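Local atomic coordinates of tyrosine specific protein phosphatase (Trypanosoma cruzi, PDB entry 4AZ1), a protein that probably removes phosphate from phosphotyrosine in proteins by hydrolysis, in the parasite that causes Chagas' disease. Residues 55-60 and 78-83; 84-89 and 238-243; 113-118 and 187-192; 194-199 and 274-279. All coordinates share one frame; numbering follows the deposited sequence.

Contact 1 of 4, residues 55-60 and 78-83; sequences LANEAT and NGNLID. With FMT (formic acid), chain H.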
loop_
_atom_site.group_PDB
_atom_site.type_symbol
_atom_site.label_atom_id
_atom_site.label_comp_id
_atom_site.label_asym_id
_atom_site.label_seq_id
_atom_site.Cartn_x
_atom_site.Cartn_y
_atom_site.Cartn_z
ATOM N N LEU A 55 14.563 -9.013 10.108
ATOM C CA LEU A 55 13.918 -8.037 10.977
ATOM C C LEU A 55 14.816 -6.823 11.188
ATOM O O LEU A 55 16.042 -6.935 11.127
ATOM C CB LEU A 55 13.599 -8.678 12.328
ATOM C CG LEU A 55 12.761 -9.956 12.307
ATOM C CD1 LEU A 55 12.582 -10.495 13.720
ATOM C CD2 LEU A 55 11.407 -9.717 11.650
ATOM N N ALA A 56 14.201 -5.668 11.435
ATOM C CA ALA A 56 14.941 -4.421 11.675
ATOM C C ALA A 56 15.247 -4.230 13.162
ATOM O O ALA A 56 14.335 -4.323 13.982
ATOM C CB ALA A 56 14.123 -3.240 11.157
ATOM N N ASN A 57 16.508 -3.946 13.507
ATOM C CA ASN A 57 16.877 -3.668 14.906
ATOM C C ASN A 57 16.064 -2.532 15.505
ATOM O O ASN A 57 15.879 -1.498 14.864
ATOM C CB ASN A 57 18.359 -3.294 15.049
ATOM C CG ASN A 57 19.288 -4.317 14.435
ATOM O OD1 ASN A 57 19.030 -4.849 13.353
ATOM N ND2 ASN A 57 20.387 -4.591 15.122
ATOM N N GLU A 58 15.607 -2.717 16.742
ATOM C CA GLU A 58 14.804 -1.715 17.426
ATOM C C GLU A 58 15.575 -0.414 17.635
ATOM O O GLU A 58 15.052 0.676 17.400
ATOM C CB GLU A 58 14.357 -2.261 18.787
ATOM C CG GLU A 58 13.328 -1.406 19.501
ATOM C CD GLU A 58 12.006 -1.351 18.755
ATOM O OE1 GLU A 58 11.635 -2.367 18.122
ATOM O OE2 GLU A 58 11.333 -0.297 18.807
ATOM N N ALA A 59 16.825 -0.537 18.074
ATOM C CA ALA A 59 17.631 0.621 18.464
ATOM C C ALA A 59 17.814 1.652 17.354
ATOM O O ALA A 59 17.950 2.840 17.631
ATOM C CB ALA A 59 18.984 0.164 18.974
ATOM N N THR A 60 17.835 1.187 16.106
ATOM C CA THR A 60 18.073 2.065 14.969
ATOM C C THR A 60 16.909 2.029 13.974
ATOM O O THR A 60 17.045 2.447 12.818
ATOM C CB THR A 60 19.380 1.685 14.250
ATOM O OG1 THR A 60 19.286 0.339 13.778
ATOM C CG2 THR A 60 20.570 1.799 15.196
ATOM N N ASN A 78 10.264 -1.848 7.430
ATOM C CA ASN A 78 11.318 -2.725 7.934
ATOM C C ASN A 78 12.644 -2.087 7.515
ATOM O O ASN A 78 13.191 -2.411 6.453
ATOM C CB ASN A 78 11.153 -4.116 7.319
ATOM C CG ASN A 78 12.143 -5.130 7.850
ATOM O OD1 ASN A 78 13.312 -4.825 8.089
ATOM N ND2 ASN A 78 11.678 -6.362 8.012
ATOM N N GLY A 79 13.134 -1.142 8.318
ATOM C CA GLY A 79 14.313 -0.385 7.925
ATOM C C GLY A 79 15.077 0.222 9.081
ATOM O O GLY A 79 14.531 0.414 10.170
ATOM N N ASN A 80 16.351 0.529 8.847
ATOM C CA ASN A 80 17.193 1.096 9.893
ATOM C C ASN A 80 18.014 2.268 9.388
ATOM O O ASN A 80 18.400 2.312 8.210
ATOM C CB ASN A 80 18.139 0.037 10.455
ATOM C CG ASN A 80 17.403 -1.117 11.106
ATOM O OD1 ASN A 80 17.059 -2.099 10.440
ATOM N ND2 ASN A 80 17.170 -1.015 12.418
ATOM N N LEU A 81 18.282 3.211 10.286
ATOM C CA LEU A 81 19.134 4.358 9.988
ATOM C C LEU A 81 20.594 3.913 10.009
ATOM O O LEU A 81 21.077 3.445 11.026
ATOM C CB LEU A 81 18.934 5.456 11.042
ATOM C CG LEU A 81 19.635 6.790 10.774
ATOM C CD1 LEU A 81 19.146 7.369 9.472
ATOM C CD2 LEU A 81 19.437 7.808 11.909
ATOM N N ILE A 82 21.301 4.042 8.894
ATOM C CA ILE A 82 22.715 3.705 8.919
ATOM C C ILE A 82 23.568 4.960 9.000
ATOM O O ILE A 82 23.517 5.804 8.108
ATOM C CB ILE A 82 23.133 2.887 7.697
ATOM C CG1 ILE A 82 22.144 1.733 7.466
ATOM C CG2 ILE A 82 24.572 2.366 7.889
ATOM C CD1 ILE A 82 22.201 0.648 8.527
ATOM N N ASP A 83 24.359 5.073 10.064
ATOM C CA ASP A 83 25.214 6.236 10.267
ATOM C C ASP A 83 26.656 5.765 10.451
ATOM O O ASP A 83 26.959 5.025 11.390
ATOM C CB ASP A 83 24.740 7.023 11.500
ATOM C CG ASP A 83 25.591 8.269 11.787
ATOM O OD1 ASP A 83 25.988 8.991 10.840
ATOM O OD2 ASP A 83 25.846 8.534 12.982
HETATM C C FMT H . 9.543 -1.185 3.741
HETATM O O1 FMT H . 9.256 -1.771 4.795
HETATM O O2 FMT H . 10.630 -0.640 3.492
#
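Asn80 drives its carboxamide into the bend formed by Ala56, Asn57 and Thr60, and this is where the packing is tight. Its ND2 lies 2.9 Å from Thr60 OG1 and donates to it with an N-H...O angle of 132°, the hydroxyl standing 32° out of the amide plane. The same ND2 makes a weak, strongly bent bond to Asn57 O at 2.8 Å. On the other branch of the amide, OD1 sits 3.2 Å from Ala56 CB and accepts from Arg267, which also reaches Asn78 OD1. Asn78 gets there with CG anti to the backbone N (chi1 -176°), and its OD1 comes to 3.5 Å from Ala56 CB, so the methyl touches two amide oxygens; Asn78 ND2 donates to Ile54 O. Backbone pairing follows at the next residue: Leu81 N donates to Thr60 O at 2.9 Å, while Asn80 CA places its hydrogen against the same oxygen. Thr60 OG1 has a further partner in Gln266 O, and Asn57 OD1 takes the backbone N of Phe268. Asn78 N donates to O1 of a formic acid molecule, probably from the crystallisation liquor, at 2.8 Å; Gln94 also holds this molecule. The periphery, partly exposed, is looser: Leu55 turns its side chain from the strand to helix 40-44, and the end of the Leu81 side chain departs from the 55-60 segment. Most of the grip is polar, from the Asn80 amide and the Leu81 to Thr60 backbone bond; the Asn78 and Asn80 oxygens both accept from Arg267, whose positive charge they would probably help to stabilise.

Contact 2 of 4, residues 84-89 and 238-243; sequences LDLPHK and GAYAAL
The loop bearing Leu86 passes helix 232-247 at Ala241, their CA atoms 7.2 Å apart, too far for the backbones to pair, so each link involves a side chain. Tyr240 carries most of the contact. Its CG is anti to the backbone N, which sends the ring out from the helix until the hydroxyl meets the loop backbone at His88. There OH accepts twice from one residue: from His88 ND1 at 3.1 Å and from His88 N at 3.3 Å. The ND1 bond is the straighter, at 154°, and it leaves from the edge of the imidazole, with the oxygen only 5° out of the ring plane. The two ring planes stand 82° apart, and the hydroxyl is what reaches the imidazole edge. NE2 of His88 is bonded to Ser216 O, which pins the imidazole at both nitrogens; if both donate, the ring would tend to be positively charged. Pro87 lays its CD 3.7 Å from the Tyr240 hydroxyl. Leu86 CD1 rests on both the Tyr240 ring, 3.8 Å from CE2, and Ala241 CA, at a tight 3.5 Å. Leu84 reaches the Ala241 methyl with its own CD1, at 3.7 Å, and also leans on helix 255-266. Phe90 meets the Tyr240 ring edge-to-face. Here the connection of the antiparallel pair 79-82 and 90-93 rests on the helix that follows the phosphate-binding signature loop, an arrangement belonging to the classical tyrosine phosphatase fold.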
loop_
_atom_site.group_PDB
_atom_site.type_symbol
_atom_site.label_atom_id
_atom_site.label_comp_id
_atom_site.label_asym_id
_atom_site.label_seq_id
_atom_site.Cartn_x
_atom_site.Cartn_y
_atom_site.Cartn_z
ATOM N N LEU A 84 27.540 6.175 9.546
ATOM C CA LEU A 84 28.952 5.799 9.637
ATOM C C LEU A 84 29.881 7.008 9.797
ATOM O O LEU A 84 31.057 6.924 9.435
ATOM C CB LEU A 84 29.366 4.995 8.402
ATOM C CG LEU A 84 28.588 3.699 8.156
ATOM C CD1 LEU A 84 28.531 3.344 6.674
ATOM C CD2 LEU A 84 29.195 2.555 8.952
ATOM N N ASP A 85 29.360 8.115 10.328
ATOM C CA ASP A 85 30.160 9.334 10.530
ATOM C C ASP A 85 30.640 9.872 9.187
ATOM O O ASP A 85 31.791 10.279 9.037
ATOM C CB ASP A 85 31.372 9.074 11.445
ATOM C CG ASP A 85 30.976 8.695 12.860
ATOM O OD1 ASP A 85 30.019 9.297 13.391
ATOM O OD2 ASP A 85 31.631 7.798 13.440
ATOM N N LEU A 86 29.750 9.849 8.204
ATOM C CA LEU A 86 30.075 10.307 6.861
ATOM C C LEU A 86 29.083 11.405 6.493
ATOM O O LEU A 86 28.158 11.672 7.269
ATOM C CB LEU A 86 30.008 9.136 5.887
ATOM C CG LEU A 86 31.004 8.020 6.194
ATOM C CD1 LEU A 86 30.804 6.899 5.206
ATOM C CD2 LEU A 86 32.432 8.528 6.152
ATOM N N PRO A 87 29.297 12.085 5.347
ATOM C CA PRO A 87 28.387 13.189 5.017
ATOM C C PRO A 87 26.950 12.733 4.833
ATOM O O PRO A 87 26.029 13.489 5.137
ATOM C CB PRO A 87 28.957 13.715 3.699
ATOM C CG PRO A 87 30.430 13.509 3.857
ATOM C CD PRO A 87 30.520 12.134 4.515
ATOM N N HIS A 88 26.763 11.514 4.347
ATOM C CA HIS A 88 25.412 10.985 4.184
ATOM C C HIS A 88 25.091 9.869 5.170
ATOM O O HIS A 88 25.940 9.013 5.472
ATOM C CB HIS A 88 25.175 10.493 2.745
ATOM C CG HIS A 88 25.128 11.595 1.739
ATOM N ND1 HIS A 88 26.258 12.077 1.108
ATOM C CD2 HIS A 88 24.092 12.333 1.269
ATOM C CE1 HIS A 88 25.916 13.053 0.288
ATOM N NE2 HIS A 88 24.608 13.226 0.363
ATOM N N LYS A 89 23.859 9.896 5.669
ATOM C CA LYS A 89 23.277 8.778 6.396
ATOM C C LYS A 89 22.362 8.074 5.418
ATOM O O LYS A 89 21.984 8.641 4.381
ATOM C CB LYS A 89 22.441 9.260 7.585
ATOM C CG LYS A 89 23.192 10.090 8.602
ATOM C CD LYS A 89 22.400 10.168 9.902
ATOM C CE LYS A 89 23.097 11.056 10.930
ATOM N NZ LYS A 89 22.499 10.919 12.297
ATOM N N GLY A 238 28.161 0.138 1.879
ATOM C CA GLY A 238 29.540 -0.172 2.241
ATOM C C GLY A 238 30.554 0.413 1.269
ATOM O O GLY A 238 31.599 0.949 1.672
ATOM N N ALA A 239 30.251 0.308 -0.020
ATOM C CA ALA A 239 31.125 0.860 -1.048
ATOM C C ALA A 239 31.200 2.378 -0.915
ATOM O O ALA A 239 32.282 2.963 -1.046
ATOM C CB ALA A 239 30.645 0.461 -2.449
ATOM N N TYR A 240 30.052 3.013 -0.673
ATOM C CA TYR A 240 30.021 4.459 -0.437
ATOM C C TYR A 240 30.965 4.811 0.707
ATOM O O TYR A 240 31.798 5.716 0.589
ATOM C CB TYR A 240 28.614 4.949 -0.087
ATOM C CG TYR A 240 28.613 6.371 0.458
ATOM C CD1 TYR A 240 28.655 7.467 -0.401
ATOM C CD2 TYR A 240 28.587 6.620 1.836
ATOM C CE1 TYR A 240 28.679 8.784 0.095
ATOM C CE2 TYR A 240 28.608 7.931 2.339
ATOM C CZ TYR A 240 28.650 9.004 1.459
ATOM O OH TYR A 240 28.664 10.292 1.950
ATOM N N ALA A 241 30.803 4.110 1.828
ATOM C CA ALA A 241 31.632 4.370 3.006
ATOM C C ALA A 241 33.099 4.148 2.687
ATOM O O ALA A 241 33.932 5.025 2.910
ATOM C CB ALA A 241 31.207 3.493 4.160
ATOM N N ALA A 242 33.412 2.970 2.155
ATOM C CA ALA A 242 34.794 2.653 1.840
ATOM C C ALA A 242 35.415 3.681 0.899
ATOM O O ALA A 242 36.570 4.078 1.088
ATOM C CB ALA A 242 34.914 1.231 1.267
ATOM N N LEU A 243 34.656 4.130 -0.100
ATOM C CA LEU A 243 35.190 5.096 -1.061
ATOM C C LEU A 243 35.366 6.487 -0.461
ATOM O O LEU A 243 36.248 7.234 -0.879
ATOM C CB LEU A 243 34.339 5.159 -2.337
ATOM C CG LEU A 243 34.536 3.964 -3.276
ATOM C CD1 LEU A 243 33.371 3.814 -4.242
ATOM C CD2 LEU A 243 35.841 4.111 -4.041
#

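Contact 3 of 4, residues 113-118 and 187-192; sequences ISLVIM and TQVQYT. With FMT (formic acid), chain G.
Leu115, Val116, Ile117 and Met118 pair in parallel with Thr187 to Gln190, the strand axes 4.7 Å apart and inclined by 15°. Five backbone hydrogen bonds join them, alternating in direction: Thr187 N to Ser114 O is the longest at 3.1 Å, and Val189 uses both its N, to Val116 O, and its O, from Met118 N. Tyr191 N closes the series on Met118 O at 2.8 Å. CA-H...O contacts fill the intervals, among them Gln188 CA to Val116 O at 3.2 Å. Apolar packing on one face is small: Leu115 CD1 touches Val189 CG2 at 3.7 Å. The other face is mixed. Met118, extended throughout with chi2 at 180°, runs beside Gln190 so that CE lies 3.5 Å from NE2, while its SD is 3.5 Å from Gln188 NE2. The glutamine amides are held by other partners: both OE1 atoms accept from Arg172, Gln188 NE2 bonds Tyr133, and Gln190 NE2 binds Thr120 O and, at 2.7 Å, O1 of a formic acid molecule, probably from the crystallisation liquor. Strand 222-225 flanks 115-118 and strand 169-177 flanks 184-191 in the central sheet, with helix 203-215 packed over the Ile117 and Val189 face.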
loop_
_atom_site.group_PDB
_atom_site.type_symbol
_atom_site.label_atom_id
_atom_site.label_comp_id
_atom_site.label_asym_id
_atom_site.label_seq_id
_atom_site.Cartn_x
_atom_site.Cartn_y
_atom_site.Cartn_z
ATOM N N ILE A 113 12.269 12.753 2.124
ATOM C CA ILE A 113 13.373 12.022 1.524
ATOM C C ILE A 113 13.591 12.512 0.089
ATOM O O ILE A 113 12.631 12.672 -0.674
ATOM C CB ILE A 113 13.115 10.510 1.574
ATOM C CG1 ILE A 113 13.048 10.046 3.035
ATOM C CG2 ILE A 113 14.181 9.749 0.797
ATOM C CD1 ILE A 113 14.298 10.396 3.856
ATOM N N SER A 114 14.844 12.781 -0.269
ATOM C CA SER A 114 15.140 13.344 -1.585
ATOM C C SER A 114 15.598 12.285 -2.605
ATOM O O SER A 114 15.437 12.472 -3.817
ATOM C CB SER A 114 16.134 14.512 -1.455
ATOM O OG SER A 114 16.875 14.715 -2.643
ATOM N N LEU A 115 16.128 11.161 -2.119
ATOM C CA LEU A 115 16.700 10.165 -3.021
ATOM C C LEU A 115 16.450 8.744 -2.531
ATOM O O LEU A 115 16.781 8.381 -1.391
ATOM C CB LEU A 115 18.211 10.396 -3.224
ATOM C CG LEU A 115 18.978 9.334 -4.025
ATOM C CD1 LEU A 115 18.446 9.244 -5.454
ATOM C CD2 LEU A 115 20.481 9.617 -4.042
ATOM N N VAL A 116 15.852 7.953 -3.410
ATOM C CA VAL A 116 15.589 6.553 -3.159
ATOM C C VAL A 116 16.354 5.744 -4.185
ATOM O O VAL A 116 16.221 5.980 -5.396
ATOM C CB VAL A 116 14.089 6.230 -3.333
ATOM C CG1 VAL A 116 13.879 4.699 -3.317
ATOM C CG2 VAL A 116 13.288 6.904 -2.223
ATOM N N ILE A 117 17.162 4.804 -3.716
ATOM C CA ILE A 117 17.895 3.949 -4.629
ATOM C C ILE A 117 17.407 2.528 -4.465
ATOM O O ILE A 117 17.376 2.001 -3.350
ATOM C CB ILE A 117 19.395 3.991 -4.363
ATOM C CG1 ILE A 117 19.916 5.406 -4.604
ATOM C CG2 ILE A 117 20.131 2.987 -5.267
ATOM C CD1 ILE A 117 21.402 5.521 -4.433
ATOM N N MET A 118 16.994 1.929 -5.585
ATOM C CA MET A 118 16.465 0.581 -5.604
ATOM C C MET A 118 17.445 -0.281 -6.396
ATOM O O MET A 118 17.691 -0.019 -7.580
ATOM C CB MET A 118 15.073 0.577 -6.273
ATOM C CG MET A 118 14.486 -0.815 -6.415
ATOM S SD MET A 118 12.868 -0.727 -7.203
ATOM C CE MET A 118 12.560 -2.482 -7.424
ATOM N N THR A 187 13.649 11.846 -6.225
ATOM C CA THR A 187 14.153 11.040 -7.329
ATOM C C THR A 187 14.290 9.582 -6.866
ATOM O O THR A 187 14.867 9.315 -5.805
ATOM C CB THR A 187 15.506 11.599 -7.821
ATOM O OG1 THR A 187 15.365 12.997 -8.120
ATOM C CG2 THR A 187 15.975 10.872 -9.064
ATOM N N GLN A 188 13.715 8.647 -7.624
ATOM C CA GLN A 188 14.017 7.225 -7.428
ATOM C C GLN A 188 14.931 6.745 -8.549
ATOM O O GLN A 188 14.680 7.012 -9.724
ATOM C CB GLN A 188 12.755 6.343 -7.366
ATOM C CG GLN A 188 13.046 4.877 -7.011
ATOM C CD GLN A 188 12.503 3.900 -8.055
ATOM O OE1 GLN A 188 12.297 4.265 -9.219
ATOM N NE2 GLN A 188 12.262 2.657 -7.637
ATOM N N VAL A 189 16.001 6.043 -8.179
ATOM C CA VAL A 189 16.953 5.525 -9.154
ATOM C C VAL A 189 16.927 4.000 -9.016
ATOM O O VAL A 189 17.205 3.470 -7.944
ATOM C CB VAL A 189 18.377 6.056 -8.875
ATOM C CG1 VAL A 189 19.351 5.611 -9.974
ATOM C CG2 VAL A 189 18.370 7.585 -8.789
ATOM N N GLN A 190 16.561 3.296 -10.080
ATOM C CA GLN A 190 16.534 1.840 -10.022
ATOM C C GLN A 190 17.663 1.263 -10.870
ATOM O O GLN A 190 17.808 1.596 -12.050
ATOM C CB GLN A 190 15.177 1.284 -10.493
ATOM C CG GLN A 190 15.056 -0.253 -10.388
ATOM C CD GLN A 190 13.770 -0.780 -11.002
ATOM O OE1 GLN A 190 13.036 -0.033 -11.659
ATOM N NE2 GLN A 190 13.481 -2.074 -10.782
ATOM N N TYR A 191 18.453 0.385 -10.263
ATOM C CA TYR A 191 19.539 -0.282 -10.963
ATOM C C TYR A 191 19.173 -1.757 -11.109
ATOM O O TYR A 191 19.021 -2.480 -10.107
ATOM C CB TYR A 191 20.837 -0.105 -10.164
ATOM C CG TYR A 191 22.009 -0.908 -10.672
ATOM C CD1 TYR A 191 22.250 -1.031 -12.024
ATOM C CD2 TYR A 191 22.884 -1.541 -9.782
ATOM C CE1 TYR A 191 23.316 -1.774 -12.497
ATOM C CE2 TYR A 191 23.965 -2.269 -10.241
ATOM C CZ TYR A 191 24.176 -2.384 -11.602
ATOM O OH TYR A 191 25.247 -3.109 -12.083
ATOM N N THR A 192 19.028 -2.197 -12.361
ATOM C CA THR A 192 18.532 -3.543 -12.667
ATOM C C THR A 192 19.605 -4.438 -13.286
ATOM O O THR A 192 19.287 -5.494 -13.843
ATOM C CB THR A 192 17.344 -3.494 -13.667
ATOM O OG1 THR A 192 17.771 -2.854 -14.875
ATOM C CG2 THR A 192 16.165 -2.747 -13.093
HETATM C C FMT G . 12.058 -4.114 -13.326
HETATM O O1 FMT G . 12.148 -3.979 -12.106
HETATM O O2 FMT G . 12.531 -5.072 -13.945
#

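Contact 4 of 4, residues 194-199 and 274-279; sequences WPDHGI and MEQYFV
Glu275 reaches from the first turn of helix 274-288 across to His197 and Gly198. With chi1 at 70°, CG is tucked in among the backbone N and C, and the chain then bends, so that CG lies 3.7 Å from Gly198 O while OE2 comes 3.4 Å from His197 CA. A water ties the two segments here, donating to Glu275 OE2 and to Gly198 O, the latter at 2.8 Å. Trp194 completes the grip on that carbonyl from its own segment: NE1 donates to Gly198 O at 2.8 Å and 161°, the oxygen in the indole plane but the donor above the carbonyl plane. This bond fixes the rotation of the indole, whose CZ2 then lies 3.9 Å from Gln276 CG and close to Val279 CG2. Gln276 extends past the ring, its amide 87° from the indole plane, to a second water that bridges its NE2 and Asp196 OD1, 2.9 Å from each; OE1 accepts from Arg273 N. Asp196 itself is held by salt bridges to Lys129 and Arg273. Ile199 CG2 packs on Val279 CG2 at 4.0 Å. The Trp-Pro-Asp sequence, with a type II turn from Pro195 to Gly198, marks the WPD loop, which in the family closes over the substrate. It links strand 184-191 to helix 203-215 and packs against helix 274-288 and the start of helix 232-247, where Arg232 bonds Trp194 O and Thr235 touches Trp194 and Val279.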
loop_
_atom_site.group_PDB
_atom_site.type_symbol
_atom_site.label_atom_id
_atom_site.label_comp_id
_atom_site.label_asym_id
_atom_site.label_seq_id
_atom_site.Cartn_x
_atom_site.Cartn_y
_atom_site.Cartn_z
ATOM N N TRP A 194 22.267 -5.770 -11.632
ATOM C CA TRP A 194 22.956 -6.574 -10.633
ATOM C C TRP A 194 21.960 -7.535 -9.956
ATOM O O TRP A 194 21.292 -7.175 -8.984
ATOM C CB TRP A 194 23.622 -5.651 -9.607
ATOM C CG TRP A 194 24.346 -6.385 -8.525
ATOM C CD1 TRP A 194 24.675 -7.710 -8.513
ATOM C CD2 TRP A 194 24.836 -5.840 -7.292
ATOM N NE1 TRP A 194 25.346 -8.019 -7.364
ATOM C CE2 TRP A 194 25.454 -6.895 -6.591
ATOM C CE3 TRP A 194 24.816 -4.566 -6.718
ATOM C CZ2 TRP A 194 26.044 -6.717 -5.343
ATOM C CZ3 TRP A 194 25.401 -4.390 -5.473
ATOM C CH2 TRP A 194 26.008 -5.459 -4.805
ATOM N N PRO A 195 21.860 -8.770 -10.469
ATOM C CA PRO A 195 20.859 -9.685 -9.904
ATOM C C PRO A 195 21.319 -10.255 -8.556
ATOM O O PRO A 195 22.532 -10.408 -8.330
ATOM C CB PRO A 195 20.788 -10.808 -10.951
ATOM C CG PRO A 195 22.211 -10.868 -11.505
ATOM C CD PRO A 195 22.719 -9.418 -11.481
ATOM N N ASP A 196 20.374 -10.548 -7.665
ATOM C CA ASP A 196 20.712 -11.253 -6.427
ATOM C C ASP A 196 21.490 -12.530 -6.758
ATOM O O ASP A 196 21.241 -13.150 -7.791
ATOM C CB ASP A 196 19.445 -11.611 -5.653
ATOM C CG ASP A 196 19.729 -11.953 -4.211
ATOM O OD1 ASP A 196 20.893 -11.763 -3.761
ATOM O OD2 ASP A 196 18.785 -12.386 -3.523
ATOM N N HIS A 197 22.447 -12.889 -5.896
ATOM C CA HIS A 197 23.345 -14.051 -6.096
ATOM C C HIS A 197 24.381 -13.852 -7.200
ATOM O O HIS A 197 25.125 -14.780 -7.506
ATOM C CB HIS A 197 22.581 -15.364 -6.367
ATOM C CG HIS A 197 21.671 -15.785 -5.252
ATOM N ND1 HIS A 197 20.327 -15.463 -5.225
ATOM C CD2 HIS A 197 21.902 -16.516 -4.139
ATOM C CE1 HIS A 197 19.776 -15.974 -4.141
ATOM N NE2 HIS A 197 20.708 -16.617 -3.461
ATOM N N GLY A 198 24.418 -12.668 -7.810
ATOM C CA GLY A 198 25.428 -12.376 -8.821
ATOM C C GLY A 198 26.264 -11.163 -8.431
ATOM O O GLY A 198 26.224 -10.727 -7.279
ATOM N N ILE A 199 27.017 -10.619 -9.388
ATOM C CA ILE A 199 27.770 -9.374 -9.195
ATOM C C ILE A 199 27.380 -8.342 -10.274
ATOM O O ILE A 199 26.772 -8.705 -11.288
ATOM C CB ILE A 199 29.278 -9.633 -9.246
ATOM C CG1 ILE A 199 29.666 -10.173 -10.618
ATOM C CG2 ILE A 199 29.694 -10.621 -8.142
ATOM C CD1 ILE A 199 31.175 -10.300 -10.811
ATOM N N MET A 274 28.564 -13.683 0.332
ATOM C CA MET A 274 30.010 -13.528 0.223
ATOM C C MET A 274 30.382 -12.631 -0.966
ATOM O O MET A 274 31.223 -11.730 -0.849
ATOM C CB MET A 274 30.678 -14.906 0.116
ATOM C CG MET A 274 32.206 -14.881 0.086
ATOM S SD MET A 274 32.856 -14.547 -1.579
ATOM C CE MET A 274 32.710 -16.181 -2.317
ATOM N N GLU A 275 29.747 -12.865 -2.110
ATOM C CA GLU A 275 30.111 -12.115 -3.310
ATOM C C GLU A 275 29.688 -10.662 -3.180
ATOM O O GLU A 275 30.271 -9.798 -3.829
ATOM C CB GLU A 275 29.539 -12.748 -4.590
ATOM C CG GLU A 275 28.048 -12.619 -4.726
ATOM C CD GLU A 275 27.291 -13.675 -3.943
ATOM O OE1 GLU A 275 27.938 -14.487 -3.229
ATOM O OE2 GLU A 275 26.045 -13.690 -4.055
ATOM N N GLN A 276 28.708 -10.376 -2.321
ATOM C CA GLN A 276 28.322 -8.978 -2.108
ATOM C C GLN A 276 29.401 -8.244 -1.304
ATOM O O GLN A 276 29.642 -7.070 -1.527
ATOM C CB GLN A 276 26.945 -8.875 -1.424
ATOM C CG GLN A 276 25.769 -9.244 -2.362
ATOM C CD GLN A 276 24.517 -9.620 -1.584
ATOM O OE1 GLN A 276 24.533 -9.624 -0.348
ATOM N NE2 GLN A 276 23.434 -9.959 -2.298
ATOM N N TYR A 277 30.042 -8.947 -0.375
ATOM C CA TYR A 277 31.138 -8.379 0.408
ATOM C C TYR A 277 32.352 -8.184 -0.508
ATOM O O TYR A 277 33.060 -7.159 -0.459
ATOM C CB TYR A 277 31.468 -9.328 1.578
ATOM C CG TYR A 277 32.590 -8.861 2.492
ATOM C CD1 TYR A 277 32.413 -7.778 3.358
ATOM C CD2 TYR A 277 33.811 -9.521 2.510
ATOM C CE1 TYR A 277 33.445 -7.354 4.207
ATOM C CE2 TYR A 277 34.849 -9.105 3.352
ATOM C CZ TYR A 277 34.651 -8.024 4.201
ATOM O OH TYR A 277 35.670 -7.615 5.044
ATOM N N PHE A 278 32.576 -9.175 -1.361
ATOM C CA PHE A 278 33.618 -9.086 -2.375
ATOM C C PHE A 278 33.465 -7.828 -3.244
ATOM O O PHE A 278 34.455 -7.136 -3.514
ATOM C CB PHE A 278 33.588 -10.335 -3.241
ATOM C CG PHE A 278 34.942 -10.824 -3.614
ATOM C CD1 PHE A 278 35.917 -9.928 -4.056
ATOM C CD2 PHE A 278 35.260 -12.171 -3.506
ATOM C CE1 PHE A 278 37.192 -10.380 -4.400
ATOM C CE2 PHE A 278 36.536 -12.635 -3.841
ATOM C CZ PHE A 278 37.503 -11.738 -4.291
ATOM N N VAL A 279 32.233 -7.510 -3.653
ATOM C CA VAL A 279 32.007 -6.340 -4.517
ATOM C C VAL A 279 32.567 -5.035 -3.907
ATOM O O VAL A 279 33.070 -4.177 -4.636
ATOM C CB VAL A 279 30.511 -6.194 -4.949
ATOM C CG1 VAL A 279 30.296 -4.911 -5.780
ATOM C CG2 VAL A 279 30.074 -7.396 -5.778
HETATM O O HOH W 1 20.792 -10.465 -1.206
HETATM O O HOH W 2 24.684 -11.303 -5.029
#

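In the fold
The signature loop HCSAGIGR, which binds phosphate in this family, joins strand 222-225, the neighbour of strand 115-118 in contact 3, to helix 232-247, which carries part of contact 2 and is touched by contact 4. Contacts 1 and 2 are in series, about 16 Å apart between centres, and touch where Lys89 CE packs 3.6 Å from Asp83 OD1. Contact 3 lies in the same sheet as contact 1. Its strand 184-191 leads directly into the WPD loop of contact 4, although their centres are about 19 Å apart. Contacts 2 and 4 alternate along the chain; their nearest atoms are about 6 Å apart.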